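Local coordinates for protein agarase (Pseudoalteromonas fuliginea, PDB 6XJ9) that probably hydrolyses the glycosidic linkages of agarose as a family GH50 glycoside hydrolase of a marine bacterium, at residues 374-379 with 401-406. Sequence-based numbering, arbitrary orientation.
Sequences LGKHFG and NLERKY
Glu403 reaches from helix 397-406 to the 3-10 turn at 374-377 and divides its two carboxylate oxygens between Lys376 and His377. Its CG lies anti to the backbone N (chi1 -175°) and the chain runs on extended, which carries the carboxylate well clear of its own helix, a span that glutamate's length suits. OE2 offers its syn lone pair to Lys376 NZ at 2.5 Å in a salt bridge. To get there the flexible lysine chain folds back at chi3 and chi4, and the same NZ also bonds to the carbonyl of Thr373. OE1 takes the N-H of His377 NE2 at 2.6 Å, met nearly along the C-O direction; the bond is bent, 140° at the hydrogen, and the carboxylate stands almost perpendicular to the imidazole. Histidine suits this place because its ring can present an N-H from a buried position. Two donors thus fix the carboxylate's rotation, and the neighbouring lysine charge would probably favour its ionised form. An alanine in place of Glu403 would probably leave Lys376 without its countercharge and the buried His377 NE2 without its acceptor, and open a gap beside Leu374.

Leu374 packs alongside: its CD2 lies 3.6 Å from Glu403 OE1, while CD1 sits over one face of the Arg404 guanidinium, 3.7 Å from NH1, where one methyl of the branched leucine can cover a flat cation. NE and NH2 of Arg404 both grip Asn401 OD1 side-on, NH2 at 2.9 Å, and NH2 also bonds to the Glu225 carbonyl. The contact ties the 3-10 turn before strand 378-381 to helix 397-406, which follows the neighbouring antiparallel strand 392-395, through a His-carboxylate hydrogen bond and a Lys-Glu salt bridge.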
ATOM      1  N   LEU A 374     -20.048  28.461   6.686  1.00 32.45           N
ATOM      2  CA  LEU A 374     -19.915  27.398   5.701  1.00 32.14           C
ATOM      3  C   LEU A 374     -21.126  27.367   4.769  1.00 31.94           C
ATOM      4  O   LEU A 374     -21.204  26.528   3.866  1.00 33.61           O
ATOM      5  CB  LEU A 374     -19.722  26.062   6.427  1.00 30.26           C
ATOM      6  CG  LEU A 374     -18.420  25.925   7.224  1.00 31.28           C
ATOM      7  CD1 LEU A 374     -18.361  24.583   7.934  1.00 30.25           C
ATOM      8  CD2 LEU A 374     -17.188  26.120   6.348  1.00 31.09           C
ATOM      9  N   GLY A 375     -22.056  28.304   4.990  1.00 30.65           N
ATOM     10  CA  GLY A 375     -23.206  28.491   4.123  1.00 29.47           C
ATOM     11  C   GLY A 375     -22.827  29.080   2.765  1.00 29.16           C
ATOM     12  O   GLY A 375     -23.648  29.113   1.850  1.00 29.94           O
ATOM     13  N   LYS A 376     -21.579  29.545   2.639  1.00 26.59           N
ATOM     14  CA  LYS A 376     -21.125  30.154   1.400  1.00 27.82           C
ATOM     15  C   LYS A 376     -20.823  29.070   0.361  1.00 27.71           C
ATOM     16  O   LYS A 376     -20.662  29.377  -0.816  1.00 27.79           O
ATOM     17  CB  LYS A 376     -19.944  31.095   1.661  1.00 28.04           C
ATOM     18  CG  LYS A 376     -18.647  30.431   2.097  1.00 29.49           C
ATOM     19  CD  LYS A 376     -17.426  31.346   2.004  1.00 31.72           C
ATOM     20  CE  LYS A 376     -17.400  32.443   3.050  1.00 29.48           C
ATOM     21  NZ  LYS A 376     -17.285  31.889   4.420  1.00 30.91           N
ATOM     22  N   HIS A 377     -20.782  27.804   0.801  1.00 26.50           N
ATOM     23  CA  HIS A 377     -20.483  26.690  -0.088  1.00 26.83           C
ATOM     24  C   HIS A 377     -21.731  26.127  -0.759  1.00 25.90           C
ATOM     25  O   HIS A 377     -21.633  25.153  -1.497  1.00 27.20           O
ATOM     26  CB  HIS A 377     -19.584  25.660   0.607  1.00 27.32           C
ATOM     27  CG  HIS A 377     -18.381  26.329   1.174  1.00 26.88           C
ATOM     28  ND1 HIS A 377     -17.487  27.007   0.374  1.00 25.82           N
ATOM     29  CD2 HIS A 377     -17.983  26.521   2.450  1.00 26.86           C
ATOM     30  CE1 HIS A 377     -16.555  27.544   1.129  1.00 28.77           C
ATOM     31  NE2 HIS A 377     -16.841  27.267   2.413  1.00 27.07           N
ATOM     32  N   PHE A 378     -22.893  26.744  -0.516  1.00 25.89           N
ATOM     33  CA  PHE A 378     -24.059  26.456  -1.337  1.00 26.73           C
ATOM     34  C   PHE A 378     -23.852  27.058  -2.725  1.00 26.96           C
ATOM     35  O   PHE A 378     -23.251  28.120  -2.870  1.00 28.44           O
ATOM     36  CB  PHE A 378     -25.357  26.990  -0.715  1.00 27.79           C
ATOM     37  CG  PHE A 378     -25.940  26.170   0.412  1.00 26.58           C
ATOM     38  CD1 PHE A 378     -26.533  24.937   0.169  1.00 25.90           C
ATOM     39  CD2 PHE A 378     -25.919  26.640   1.717  1.00 25.74           C
ATOM     40  CE1 PHE A 378     -27.061  24.180   1.208  1.00 24.67           C
ATOM     41  CE2 PHE A 378     -26.450  25.884   2.754  1.00 25.22           C
ATOM     42  CZ  PHE A 378     -27.017  24.656   2.500  1.00 24.77           C
ATOM     43  N   GLY A 379     -24.346  26.348  -3.740  1.00 27.49           N
ATOM     44  CA  GLY A 379     -24.354  26.839  -5.109  1.00 26.93           C
ATOM     45  C   GLY A 379     -25.672  26.479  -5.783  1.00 27.97           C
ATOM     46  O   GLY A 379     -26.650  26.194  -5.100  1.00 26.65           O
ATOM     47  N   ASN A 401     -14.586  21.974   3.495  1.00 24.83           N
ATOM     48  CA  ASN A 401     -13.407  21.435   4.156  1.00 24.85           C
ATOM     49  C   ASN A 401     -12.199  22.358   4.002  1.00 24.63           C
ATOM     50  O   ASN A 401     -11.401  22.479   4.934  1.00 23.62           O
ATOM     51  CB  ASN A 401     -13.136  19.993   3.732  1.00 24.76           C
ATOM     52  CG  ASN A 401     -14.183  19.052   4.283  1.00 26.29           C
ATOM     53  OD1 ASN A 401     -14.827  19.356   5.294  1.00 25.62           O
ATOM     54  ND2 ASN A 401     -14.368  17.921   3.620  1.00 24.58           N
ATOM     55  N   LEU A 402     -12.075  22.999   2.832  1.00 23.27           N
ATOM     56  CA  LEU A 402     -10.969  23.910   2.566  1.00 23.56           C
ATOM     57  C   LEU A 402     -11.030  25.099   3.519  1.00 24.31           C
ATOM     58  O   LEU A 402      -9.994  25.569   3.995  1.00 26.79           O
ATOM     59  CB  LEU A 402     -11.030  24.412   1.121  1.00 21.60           C
ATOM     60  CG  LEU A 402     -10.652  23.419   0.020  1.00 22.46           C
ATOM     61  CD1 LEU A 402     -10.576  24.151  -1.312  1.00 22.56           C
ATOM     62  CD2 LEU A 402      -9.324  22.734   0.315  1.00 20.76           C
ATOM     63  N   GLU A 403     -12.241  25.624   3.729  1.00 24.94           N
ATOM     64  CA  GLU A 403     -12.413  26.778   4.596  1.00 25.90           C
ATOM     65  C   GLU A 403     -12.206  26.364   6.051  1.00 26.29           C
ATOM     66  O   GLU A 403     -11.605  27.107   6.824  1.00 25.16           O
ATOM     67  CB  GLU A 403     -13.777  27.426   4.385  1.00 27.16           C
ATOM     68  CG  GLU A 403     -13.940  28.698   5.198  1.00 29.58           C
ATOM     69  CD  GLU A 403     -15.213  29.472   4.915  1.00 29.83           C
ATOM     70  OE1 GLU A 403     -16.112  28.913   4.263  1.00 29.09           O
ATOM     71  OE2 GLU A 403     -15.296  30.634   5.349  1.00 31.01           O
ATOM     72  N   ARG A 404     -12.681  25.161   6.408  1.00 25.89           N
ATOM     73  CA  ARG A 404     -12.448  24.629   7.742  1.00 26.75           C
ATOM     74  C   ARG A 404     -10.943  24.481   7.976  1.00 26.14           C
ATOM     75  O   ARG A 404     -10.447  24.759   9.066  1.00 26.61           O
ATOM     76  CB  ARG A 404     -13.178  23.292   7.928  1.00 28.31           C
ATOM     77  CG  ARG A 404     -14.666  23.424   8.236  1.00 30.38           C
ATOM     78  CD  ARG A 404     -15.275  22.142   8.787  1.00 32.93           C
ATOM     79  NE  ARG A 404     -15.796  21.365   7.685  1.00 35.71           N
ATOM     80  CZ  ARG A 404     -17.018  20.847   7.570  1.00 36.39           C
ATOM     81  NH1 ARG A 404     -17.917  20.955   8.538  1.00 34.64           N
ATOM     82  NH2 ARG A 404     -17.320  20.184   6.468  1.00 32.58           N
ATOM     83  N   LYS A 405     -10.224  24.064   6.930  1.00 23.91           N
ATOM     84  CA  LYS A 405      -8.841  23.637   7.063  1.00 24.66           C
ATOM     85  C   LYS A 405      -7.901  24.840   6.986  1.00 24.46           C
ATOM     86  O   LYS A 405      -6.905  24.886   7.708  1.00 24.85           O
ATOM     87  CB  LYS A 405      -8.479  22.616   5.978  1.00 22.05           C
ATOM     88  CG  LYS A 405      -7.103  21.979   6.101  1.00 23.22           C
ATOM     89  CD  LYS A 405      -6.952  20.833   5.116  1.00 23.18           C
ATOM     90  CE  LYS A 405      -5.588  20.179   5.134  1.00 22.94           C
ATOM     91  NZ  LYS A 405      -5.561  19.024   4.203  1.00 20.20           N
ATOM     92  N   TYR A 406      -8.221  25.777   6.087  1.00 24.43           N
ATOM     93  CA  TYR A 406      -7.284  26.807   5.667  1.00 25.55           C
ATOM     94  C   TYR A 406      -7.873  28.196   5.889  1.00 25.21           C
ATOM     95  O   TYR A 406      -7.252  29.201   5.550  1.00 26.96           O
ATOM     96  CB  TYR A 406      -7.013  26.694   4.163  1.00 24.51           C
ATOM     97  CG  TYR A 406      -6.311  25.441   3.694  1.00 23.37           C
ATOM     98  CD1 TYR A 406      -4.989  25.194   4.018  1.00 22.90           C
ATOM     99  CD2 TYR A 406      -6.954  24.526   2.871  1.00 23.61           C
ATOM    100  CE1 TYR A 406      -4.334  24.053   3.577  1.00 23.33           C
ATOM    101  CE2 TYR A 406      -6.311  23.382   2.413  1.00 23.33           C
ATOM    102  CZ  TYR A 406      -4.994  23.146   2.761  1.00 23.27           C
ATOM    103  OH  TYR A 406      -4.348  22.025   2.317  1.00 22.65           O
TER